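FtsY (Mycoplasma mycoides, PDB 1ZU4) is a signal recognition particle receptor, here as its NG domain, a helical bundle joined to a P-loop GTPase-type domain of the SRP54 family. Local coordinates at residues N127-I138 with I156-V167; L203-L213 with E248-V256. All coordinates share one frame; numbering follows the deposited sequence.

Interaction 1 of 2, residues N127-I138 with I156-V167; sequences NYYAELGYKVLI and IKTRLNNKVDLV
V136, L137 and I138 pair with V164, D165 and L166 as the two parallel strands of the beta-alpha-beta unit built with helix 146-156; strand 164-167 is the outermost strand at this edge of the central sheet. The backbone ladder starts with V136 N on K163 O (2.8 Å) and D165 N on V136 O, continues with I138 N on D165 O, and ends with V167 N on I138 O. On one face, I138 sends its two branches in different directions: CD1 reaches V164 CG1 at 3.5 Å, and CG2 meets L166 CD1 at the same distance, both close for carbons. L160 CD1 and I156 CD1 lie farther from the I138 CD1 tip. L137 projects from the other face, where its CD1 rests beside D165 CB and on V167 CG2 (3.8 Å).

A second layer lies above the I138 face. A130, on the last turn of helix 118-131, sets its CB 3.6 Å from both V164 CG2 and N161 CB. Past the helix end, G133 closes a Schellman motif. K163 bends back over this end through chi3 (-103°) and chi4 (62°), its CD passing Y134 O, to bring NZ to A130 O at 2.6 Å. NZ arrives above the carbonyl plane, 39° out of it, while G133 N approaches from the opposite face; one C-terminal carbonyl thus takes two donors, and the lysine charge probably suits the negative end of the helix dipole.

Strand 136-140 is flanked on its other side by strand 194-198. A126 of helix 118-131 covers V136, I138 and V164, whereas K186 of helix 176-189 packs on L137 and V167, and D165 OD2 is hydrogen-bonded to Y192 OH.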
loop_
_atom_site.group_PDB
_atom_site.type_symbol
_atom_site.label_atom_id
_atom_site.label_comp_id
_atom_site.label_asym_id
_atom_site.label_seq_id
_atom_site.Cartn_x
_atom_site.Cartn_y
_atom_site.Cartn_z
ATOM N N ASN A 127 13.411 6.431 -5.543
ATOM C CA ASN A 127 13.425 7.902 -5.467
ATOM C C ASN A 127 13.169 8.456 -4.053
ATOM O O ASN A 127 13.799 9.430 -3.663
ATOM C CB ASN A 127 12.390 8.539 -6.429
ATOM C CG ASN A 127 12.613 10.053 -6.603
ATOM O OD1 ASN A 127 11.775 10.887 -6.211
ATOM N ND2 ASN A 127 13.765 10.403 -7.147
ATOM N N TYR A 128 12.248 7.829 -3.318
ATOM C CA TYR A 128 11.891 8.218 -1.958
ATOM C C TYR A 128 13.098 8.123 -1.037
ATOM O O TYR A 128 13.357 9.048 -0.221
ATOM C CB TYR A 128 10.739 7.333 -1.435
ATOM C CG TYR A 128 10.289 7.597 -0.010
ATOM C CD1 TYR A 128 9.223 8.457 0.279
ATOM C CD2 TYR A 128 10.896 6.926 1.059
ATOM C CE1 TYR A 128 8.811 8.656 1.635
ATOM C CE2 TYR A 128 10.508 7.125 2.362
ATOM C CZ TYR A 128 9.493 7.980 2.663
ATOM O OH TYR A 128 9.148 8.098 4.012
ATOM N N TYR A 129 13.844 7.011 -1.130
ATOM C CA TYR A 129 15.032 6.859 -0.283
ATOM C C TYR A 129 16.218 7.665 -0.812
ATOM O O TYR A 129 17.009 8.221 -0.021
ATOM C CB TYR A 129 15.373 5.369 -0.071
ATOM C CG TYR A 129 14.371 4.775 0.857
ATOM C CD1 TYR A 129 13.298 4.022 0.366
ATOM C CD2 TYR A 129 14.433 5.032 2.211
ATOM C CE1 TYR A 129 12.319 3.510 1.205
ATOM C CE2 TYR A 129 13.440 4.537 3.094
ATOM C CZ TYR A 129 12.389 3.772 2.568
ATOM O OH TYR A 129 11.393 3.285 3.394
ATOM N N ALA A 130 16.331 7.758 -2.131
ATOM C CA ALA A 130 17.443 8.501 -2.757
ATOM C C ALA A 130 17.398 9.969 -2.355
ATOM O O ALA A 130 18.439 10.551 -2.013
ATOM C CB ALA A 130 17.448 8.343 -4.292
ATOM N N GLU A 131 16.192 10.548 -2.356
ATOM C CA GLU A 131 15.981 11.900 -1.822
ATOM C C GLU A 131 16.294 12.062 -0.322
ATOM O O GLU A 131 16.611 13.157 0.152
ATOM C CB GLU A 131 14.570 12.391 -2.169
ATOM C CG GLU A 131 14.359 12.426 -3.683
ATOM C CD GLU A 131 13.794 13.748 -4.227
ATOM O OE1 GLU A 131 14.323 14.835 -3.881
ATOM O OE2 GLU A 131 12.850 13.690 -5.046
ATOM N N LEU A 132 16.231 10.972 0.432
ATOM C CA LEU A 132 16.566 11.037 1.849
ATOM C C LEU A 132 18.073 10.898 2.053
ATOM O O LEU A 132 18.546 10.873 3.191
ATOM C CB LEU A 132 15.756 10.012 2.659
ATOM C CG LEU A 132 14.242 10.271 2.731
ATOM C CD1 LEU A 132 13.470 9.060 3.261
ATOM C CD2 LEU A 132 13.998 11.500 3.604
ATOM N N GLY A 133 18.817 10.842 0.941
ATOM C CA GLY A 133 20.273 10.739 0.951
ATOM C C GLY A 133 20.884 9.355 0.860
ATOM O O GLY A 133 22.086 9.188 0.991
ATOM N N TYR A 134 20.062 8.348 0.644
ATOM C CA TYR A 134 20.537 6.972 0.633
ATOM C C TYR A 134 20.993 6.518 -0.755
ATOM O O TYR A 134 20.535 7.048 -1.794
ATOM C CB TYR A 134 19.467 6.048 1.222
ATOM C CG TYR A 134 19.097 6.379 2.671
ATOM C CD1 TYR A 134 17.906 7.051 2.990
ATOM C CD2 TYR A 134 19.937 6.019 3.729
ATOM C CE1 TYR A 134 17.567 7.357 4.306
ATOM C CE2 TYR A 134 19.596 6.303 5.042
ATOM C CZ TYR A 134 18.433 6.987 5.338
ATOM O OH TYR A 134 18.122 7.239 6.659
ATOM N N LYS A 135 21.943 5.577 -0.757
ATOM C CA LYS A 135 22.465 4.977 -1.981
ATOM C C LYS A 135 21.638 3.724 -2.325
ATOM O O LYS A 135 21.606 2.759 -1.550
ATOM C CB LYS A 135 23.962 4.652 -1.802
ATOM C CG LYS A 135 24.728 4.473 -3.086
ATOM C CD LYS A 135 26.168 3.996 -2.828
ATOM C CE LYS A 135 26.788 3.536 -4.128
ATOM N NZ LYS A 135 28.249 3.300 -3.947
ATOM N N VAL A 136 20.938 3.772 -3.461
ATOM C CA VAL A 136 19.892 2.783 -3.796
ATOM C C VAL A 136 20.207 1.980 -5.051
ATOM O O VAL A 136 20.589 2.524 -6.081
ATOM C CB VAL A 136 18.478 3.404 -3.964
ATOM C CG1 VAL A 136 17.402 2.292 -4.149
ATOM C CG2 VAL A 136 18.105 4.222 -2.745
ATOM N N LEU A 137 20.013 0.668 -4.941
ATOM C CA LEU A 137 20.200 -0.236 -6.056
ATOM C C LEU A 137 18.894 -0.995 -6.308
ATOM O O LEU A 137 18.254 -1.426 -5.378
ATOM C CB LEU A 137 21.323 -1.222 -5.730
ATOM C CG LEU A 137 21.697 -2.207 -6.856
ATOM C CD1 LEU A 137 22.262 -1.486 -8.093
ATOM C CD2 LEU A 137 22.690 -3.243 -6.342
ATOM N N ILE A 138 18.510 -1.103 -7.575
ATOM C CA ILE A 138 17.370 -1.900 -8.028
ATOM C C ILE A 138 17.853 -3.146 -8.786
ATOM O O ILE A 138 18.792 -3.075 -9.627
ATOM C CB ILE A 138 16.470 -1.077 -8.975
ATOM C CG1 ILE A 138 15.827 0.104 -8.220
ATOM C CG2 ILE A 138 15.402 -1.928 -9.627
ATOM C CD1 ILE A 138 15.442 1.242 -9.149
ATOM N N ILE A 156 15.164 5.440 -14.695
ATOM C CA ILE A 156 16.537 5.673 -14.243
ATOM C C ILE A 156 17.130 6.906 -14.923
ATOM O O ILE A 156 17.582 7.841 -14.255
ATOM C CB ILE A 156 17.458 4.448 -14.535
ATOM C CG1 ILE A 156 17.143 3.268 -13.599
ATOM C CG2 ILE A 156 18.949 4.837 -14.473
ATOM C CD1 ILE A 156 17.746 3.352 -12.220
ATOM N N LYS A 157 17.146 6.899 -16.252
ATOM C CA LYS A 157 17.687 8.037 -16.969
ATOM C C LYS A 157 16.588 8.817 -17.655
ATOM O O LYS A 157 16.476 8.827 -18.885
ATOM C CB LYS A 157 18.838 7.607 -17.890
ATOM C CG LYS A 157 20.208 7.970 -17.289
ATOM C CD LYS A 157 21.249 8.177 -18.376
ATOM C CE LYS A 157 22.342 9.124 -17.901
ATOM N NZ LYS A 157 23.677 8.747 -18.430
ATOM N N THR A 158 15.782 9.459 -16.807
ATOM C CA THR A 158 14.634 10.269 -17.196
ATOM C C THR A 158 13.989 10.912 -15.957
ATOM O O THR A 158 13.575 12.070 -16.023
ATOM C CB THR A 158 13.612 9.501 -18.113
ATOM O OG1 THR A 158 13.255 10.320 -19.230
ATOM C CG2 THR A 158 12.343 9.087 -17.377
ATOM N N ARG A 159 13.941 10.201 -14.823
ATOM C CA ARG A 159 13.195 10.696 -13.650
ATOM C C ARG A 159 13.808 10.446 -12.273
ATOM O O ARG A 159 13.446 11.111 -11.314
ATOM C CB ARG A 159 11.742 10.181 -13.673
ATOM C CG ARG A 159 10.890 10.816 -14.761
ATOM C CD ARG A 159 9.724 9.924 -15.155
ATOM N NE ARG A 159 8.468 10.438 -14.613
ATOM C CZ ARG A 159 7.258 10.016 -14.970
ATOM N NH1 ARG A 159 7.107 9.043 -15.882
ATOM N NH2 ARG A 159 6.193 10.573 -14.402
ATOM N N LEU A 160 14.727 9.497 -12.166
ATOM C CA LEU A 160 15.238 9.102 -10.858
ATOM C C LEU A 160 16.498 9.855 -10.456
ATOM O O LEU A 160 17.343 10.164 -11.282
ATOM C CB LEU A 160 15.504 7.594 -10.803
ATOM C CG LEU A 160 14.341 6.588 -10.811
ATOM C CD1 LEU A 160 14.872 5.175 -10.750
ATOM C CD2 LEU A 160 13.420 6.821 -9.644
ATOM N N ASN A 161 16.603 10.135 -9.165
ATOM C CA ASN A 161 17.811 10.662 -8.546
ATOM C C ASN A 161 19.108 9.916 -8.950
ATOM O O ASN A 161 19.088 8.719 -9.231
ATOM C CB ASN A 161 17.593 10.582 -7.044
ATOM C CG ASN A 161 18.503 11.484 -6.278
ATOM O OD1 ASN A 161 18.185 12.669 -6.059
ATOM N ND2 ASN A 161 19.651 10.944 -5.850
ATOM N N ASN A 162 20.233 10.624 -8.987
ATOM C CA ASN A 162 21.514 10.024 -9.425
ATOM C C ASN A 162 22.042 8.906 -8.495
ATOM O O ASN A 162 22.944 8.139 -8.878
ATOM C CB ASN A 162 22.596 11.110 -9.639
ATOM C CG ASN A 162 22.272 12.063 -10.815
ATOM O OD1 ASN A 162 21.765 11.640 -11.868
ATOM N ND2 ASN A 162 22.588 13.355 -10.636
ATOM N N LYS A 163 21.467 8.824 -7.287
ATOM C CA LYS A 163 21.865 7.833 -6.260
ATOM C C LYS A 163 21.132 6.501 -6.377
ATOM O O LYS A 163 21.213 5.672 -5.469
ATOM C CB LYS A 163 21.688 8.388 -4.848
ATOM C CG LYS A 163 22.779 9.380 -4.439
ATOM C CD LYS A 163 22.702 9.713 -2.952
ATOM C CE LYS A 163 22.068 11.064 -2.702
ATOM N NZ LYS A 163 20.659 11.098 -3.188
ATOM N N VAL A 164 20.414 6.326 -7.488
ATOM C CA VAL A 164 19.734 5.070 -7.807
ATOM C C VAL A 164 20.364 4.422 -9.036
ATOM O O VAL A 164 20.371 5.014 -10.131
ATOM C CB VAL A 164 18.229 5.226 -8.102
ATOM C CG1 VAL A 164 17.608 3.837 -8.376
ATOM C CG2 VAL A 164 17.481 5.972 -6.980
ATOM N N ASP A 165 20.850 3.195 -8.834
ATOM C CA ASP A 165 21.498 2.373 -9.858
ATOM C C ASP A 165 20.665 1.127 -10.102
ATOM O O ASP A 165 19.838 0.776 -9.263
ATOM C CB ASP A 165 22.899 1.966 -9.391
ATOM C CG ASP A 165 23.827 3.161 -9.228
ATOM O OD1 ASP A 165 23.722 4.096 -10.049
ATOM O OD2 ASP A 165 24.644 3.168 -8.276
ATOM N N LEU A 166 20.888 0.480 -11.248
ATOM C CA LEU A 166 20.098 -0.681 -11.720
ATOM C C LEU A 166 20.987 -1.826 -12.158
ATOM O O LEU A 166 21.919 -1.625 -12.972
ATOM C CB LEU A 166 19.258 -0.296 -12.943
ATOM C CG LEU A 166 18.351 -1.404 -13.503
ATOM C CD1 LEU A 166 17.088 -1.571 -12.653
ATOM C CD2 LEU A 166 17.986 -1.133 -14.934
ATOM N N VAL A 167 20.674 -3.018 -11.657
ATOM C CA VAL A 167 21.259 -4.268 -12.160
ATOM C C VAL A 167 20.172 -5.034 -12.917
ATOM O O VAL A 167 19.022 -5.134 -12.458
ATOM C CB VAL A 167 21.876 -5.135 -10.990
ATOM C CG1 VAL A 167 22.331 -6.486 -11.479
ATOM C CG2 VAL A 167 23.071 -4.400 -10.366
#

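Interaction 2 of 2, residues L203-L213 with E248-V256; sequences LQNKTNLMAEL and EEFSKVADV
V253, near the end of helix 241-250, packs against the first two turns of helix 206-221, its two methyls divided between L209 and K206. The tight part is at L209: its CG lies anti to the backbone N (chi1 -179°), carrying CD2 to V253 CG1 at 3.3 Å, closer than ordinary carbon contact. The same CD2 lies 3.8 Å from F250 CZ, the leucine chain crossing that of the phenylalanine at about a right angle. The one methyl thus meets both the ring and the valine branch. L213, one turn on, continues this buried side with CD1 3.9 Å from A254 CB. At the boundary M210 crosses V253 at a slant, its CG still close to V253 O at 3.4 Å, and its thioether bends at chi3 (81°) so that CE also remains near that carbonyl.

Toward solvent the fit slackens. K206 runs extended over V253 CG2, touching with its aliphatic CG at 4.0 Å; beyond it, a water donates to K252 O over a short distance and accepts a weak bond from K206 NZ. L203 CD1, before the helix, makes only looser contacts with E249, F250 and V253.

The contact joins the start of helix 206-221 to the C-terminal end of helix 241-250 and the segment leading into strand 258-262. F250 and V256 both rest on L233 of the neighbouring strand 230-236, while E248 touches helix 272-280.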
loop_
_atom_site.group_PDB
_atom_site.type_symbol
_atom_site.label_atom_id
_atom_site.label_comp_id
_atom_site.label_asym_id
_atom_site.label_seq_id
_atom_site.Cartn_x
_atom_site.Cartn_y
_atom_site.Cartn_z
ATOM N N LEU A 203 -0.405 -16.151 -10.150
ATOM C CA LEU A 203 -0.863 -17.335 -9.388
ATOM C C LEU A 203 -0.604 -18.663 -10.129
ATOM O O LEU A 203 -0.212 -19.651 -9.509
ATOM C CB LEU A 203 -2.345 -17.222 -9.034
ATOM C CG LEU A 203 -2.846 -16.036 -8.187
ATOM C CD1 LEU A 203 -2.285 -16.029 -6.741
ATOM C CD2 LEU A 203 -2.576 -14.734 -8.868
ATOM N N GLN A 204 -0.781 -18.658 -11.450
ATOM C CA GLN A 204 -0.571 -19.823 -12.328
ATOM C C GLN A 204 0.782 -20.505 -12.123
ATOM O O GLN A 204 0.867 -21.748 -12.106
ATOM C CB GLN A 204 -0.649 -19.385 -13.800
ATOM C CG GLN A 204 -0.331 -20.515 -14.814
ATOM C CD GLN A 204 0.359 -20.023 -16.094
ATOM O OE1 GLN A 204 1.422 -19.387 -16.037
ATOM N NE2 GLN A 204 -0.234 -20.337 -17.252
ATOM N N ASN A 205 1.829 -19.678 -12.025
ATOM C CA ASN A 205 3.202 -20.152 -11.874
ATOM C C ASN A 205 3.610 -20.254 -10.391
ATOM O O ASN A 205 4.796 -20.118 -10.077
ATOM C CB ASN A 205 4.206 -19.202 -12.575
ATOM C CG ASN A 205 4.153 -19.252 -14.112
ATOM O OD1 ASN A 205 3.965 -20.312 -14.743
ATOM N ND2 ASN A 205 4.371 -18.089 -14.724
ATOM N N LYS A 206 2.647 -20.473 -9.494
ATOM C CA LYS A 206 2.911 -20.573 -8.039
ATOM C C LYS A 206 4.175 -21.301 -7.609
ATOM O O LYS A 206 4.918 -20.787 -6.782
ATOM C CB LYS A 206 1.733 -21.190 -7.296
ATOM C CG LYS A 206 1.857 -21.128 -5.757
ATOM C CD LYS A 206 0.671 -21.820 -5.121
ATOM C CE LYS A 206 0.761 -21.778 -3.627
ATOM N NZ LYS A 206 -0.508 -22.258 -2.969
ATOM N N THR A 207 4.402 -22.503 -8.135
ATOM C CA THR A 207 5.499 -23.327 -7.636
ATOM C C THR A 207 6.799 -22.692 -8.031
ATOM O O THR A 207 7.721 -22.627 -7.216
ATOM C CB THR A 207 5.440 -24.826 -8.173
ATOM O OG1 THR A 207 5.397 -24.829 -9.618
ATOM C CG2 THR A 207 4.214 -25.563 -7.640
ATOM N N ASN A 208 6.895 -22.210 -9.279
ATOM C CA ASN A 208 8.143 -21.581 -9.683
ATOM C C ASN A 208 8.339 -20.246 -9.010
ATOM O O ASN A 208 9.477 -19.822 -8.768
ATOM C CB ASN A 208 8.248 -21.359 -11.182
ATOM C CG ASN A 208 9.605 -20.789 -11.573
ATOM O OD1 ASN A 208 9.703 -19.694 -12.151
ATOM N ND2 ASN A 208 10.667 -21.511 -11.209
ATOM N N LEU A 209 7.236 -19.544 -8.796
ATOM C CA LEU A 209 7.302 -18.237 -8.178
ATOM C C LEU A 209 7.826 -18.436 -6.761
ATOM O O LEU A 209 8.787 -17.809 -6.380
ATOM C CB LEU A 209 5.929 -17.579 -8.167
ATOM C CG LEU A 209 5.893 -16.175 -7.562
ATOM C CD1 LEU A 209 6.833 -15.298 -8.372
ATOM C CD2 LEU A 209 4.475 -15.604 -7.559
ATOM N N MET A 210 7.208 -19.319 -5.997
ATOM C CA MET A 210 7.760 -19.655 -4.657
ATOM C C MET A 210 9.229 -20.122 -4.654
ATOM O O MET A 210 10.025 -19.663 -3.794
ATOM C CB MET A 210 6.884 -20.660 -3.957
ATOM C CG MET A 210 5.544 -20.071 -3.735
ATOM S SD MET A 210 4.364 -21.149 -2.929
ATOM C CE MET A 210 4.812 -21.010 -1.204
ATOM N N ALA A 211 9.582 -21.002 -5.608
ATOM C CA ALA A 211 10.962 -21.496 -5.738
ATOM C C ALA A 211 11.947 -20.375 -5.985
ATOM O O ALA A 211 13.039 -20.376 -5.424
ATOM C CB ALA A 211 11.101 -22.594 -6.861
ATOM N N GLU A 212 11.568 -19.448 -6.862
ATOM C CA GLU A 212 12.416 -18.333 -7.215
ATOM C C GLU A 212 12.584 -17.439 -5.987
ATOM O O GLU A 212 13.712 -16.989 -5.689
ATOM C CB GLU A 212 11.812 -17.554 -8.410
ATOM C CG GLU A 212 12.066 -18.207 -9.802
ATOM C CD GLU A 212 13.572 -18.401 -10.107
ATOM O OE1 GLU A 212 14.404 -17.584 -9.681
ATOM O OE2 GLU A 212 13.945 -19.375 -10.775
ATOM N N LEU A 213 11.478 -17.183 -5.278
ATOM C CA LEU A 213 11.562 -16.344 -4.067
ATOM C C LEU A 213 12.477 -16.994 -3.052
ATOM O O LEU A 213 13.202 -16.314 -2.344
ATOM C CB LEU A 213 10.179 -16.141 -3.444
ATOM C CG LEU A 213 9.169 -15.246 -4.218
ATOM C CD1 LEU A 213 7.862 -15.168 -3.497
ATOM C CD2 LEU A 213 9.749 -13.843 -4.384
ATOM N N GLU A 248 -5.384 -10.748 -1.165
ATOM C CA GLU A 248 -5.417 -11.872 -0.223
ATOM C C GLU A 248 -4.937 -13.204 -0.846
ATOM O O GLU A 248 -4.251 -13.994 -0.205
ATOM C CB GLU A 248 -6.809 -12.036 0.421
ATOM C CG GLU A 248 -6.896 -13.238 1.438
ATOM C CD GLU A 248 -6.051 -13.064 2.728
ATOM O OE1 GLU A 248 -5.234 -12.137 2.833
ATOM O OE2 GLU A 248 -6.187 -13.929 3.651
ATOM N N GLU A 249 -5.317 -13.464 -2.093
ATOM C CA GLU A 249 -4.943 -14.738 -2.691
ATOM C C GLU A 249 -3.436 -14.745 -2.872
ATOM O O GLU A 249 -2.792 -15.772 -2.736
ATOM C CB GLU A 249 -5.681 -14.976 -4.013
ATOM C CG GLU A 249 -7.249 -14.983 -3.887
ATOM C CD GLU A 249 -7.959 -15.154 -5.241
ATOM O OE1 GLU A 249 -7.461 -15.925 -6.103
ATOM O OE2 GLU A 249 -9.029 -14.546 -5.424
ATOM N N PHE A 250 -2.856 -13.587 -3.180
ATOM C CA PHE A 250 -1.419 -13.539 -3.422
ATOM C C PHE A 250 -0.663 -13.719 -2.109
ATOM O O PHE A 250 0.429 -14.238 -2.096
ATOM C CB PHE A 250 -0.999 -12.219 -4.081
ATOM C CG PHE A 250 0.331 -12.309 -4.764
ATOM C CD1 PHE A 250 0.410 -12.663 -6.114
ATOM C CD2 PHE A 250 1.499 -12.119 -4.047
ATOM C CE1 PHE A 250 1.636 -12.805 -6.741
ATOM C CE2 PHE A 250 2.733 -12.275 -4.669
ATOM C CZ PHE A 250 2.809 -12.599 -6.012
ATOM N N SER A 251 -1.244 -13.244 -1.008
ATOM C CA SER A 251 -0.614 -13.401 0.293
ATOM C C SER A 251 -0.298 -14.854 0.673
ATOM O O SER A 251 0.359 -15.060 1.683
ATOM C CB SER A 251 -1.408 -12.683 1.408
ATOM O OG SER A 251 -2.514 -13.434 1.847
ATOM N N LYS A 252 -0.723 -15.850 -0.127
ATOM C CA LYS A 252 -0.418 -17.282 0.174
ATOM C C LYS A 252 0.854 -17.778 -0.545
ATOM O O LYS A 252 1.374 -18.877 -0.297
ATOM C CB LYS A 252 -1.586 -18.209 -0.214
ATOM C CG LYS A 252 -2.978 -17.795 0.234
ATOM C CD LYS A 252 -3.008 -17.420 1.701
ATOM C CE LYS A 252 -4.420 -17.134 2.176
ATOM N NZ LYS A 252 -4.793 -17.941 3.385
ATOM N N VAL A 253 1.344 -16.951 -1.446
ATOM C CA VAL A 253 2.425 -17.307 -2.337
ATOM C C VAL A 253 3.709 -16.705 -1.750
ATOM O O VAL A 253 4.806 -17.195 -1.986
ATOM C CB VAL A 253 2.118 -16.733 -3.767
ATOM C CG1 VAL A 253 3.307 -16.785 -4.651
ATOM C CG2 VAL A 253 0.921 -17.454 -4.409
ATOM N N ALA A 254 3.544 -15.623 -0.980
ATOM C CA ALA A 254 4.675 -14.859 -0.487
ATOM C C ALA A 254 4.347 -14.452 0.913
ATOM O O ALA A 254 3.169 -14.255 1.261
ATOM C CB ALA A 254 4.925 -13.633 -1.386
ATOM N N ASP A 255 5.379 -14.364 1.732
ATOM C CA ASP A 255 5.213 -13.923 3.098
ATOM C C ASP A 255 5.338 -12.397 3.134
ATOM O O ASP A 255 6.423 -11.841 3.305
ATOM C CB ASP A 255 6.189 -14.639 4.040
ATOM C CG ASP A 255 5.879 -16.161 4.165
ATOM O OD1 ASP A 255 4.750 -16.550 4.534
ATOM O OD2 ASP A 255 6.793 -16.977 3.912
ATOM N N VAL A 256 4.185 -11.757 2.967
ATOM C CA VAL A 256 4.056 -10.329 2.699
ATOM C C VAL A 256 4.151 -9.644 4.045
ATOM O O VAL A 256 3.516 -10.109 5.000
ATOM C CB VAL A 256 2.666 -10.025 2.032
ATOM C CG1 VAL A 256 2.381 -8.483 1.945
ATOM C CG2 VAL A 256 2.527 -10.720 0.617
HETATM O O HOH W 1 1.332 -21.421 -0.142
#

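Overall arrangement
Interaction 1 and interaction 2 lie within the same GTPase-type domain but on different parts of it, with centres about 28 Å apart and nearest atoms about 14 Å apart. They follow one another along the chain: 156-167 is complete before 203-213 begins. Interaction 1 belongs to the edge of the sheet, where backbone bonds set the register; interaction 2 is helix-end packing through side chains, with one weakly bridging water. Interaction 2 meets the probable P-loop (G112, G117, K118, T119), whose backbone amides hold a sulfate ion: F250 touches its residues, whereas I138 of interaction 1 comes near without contact.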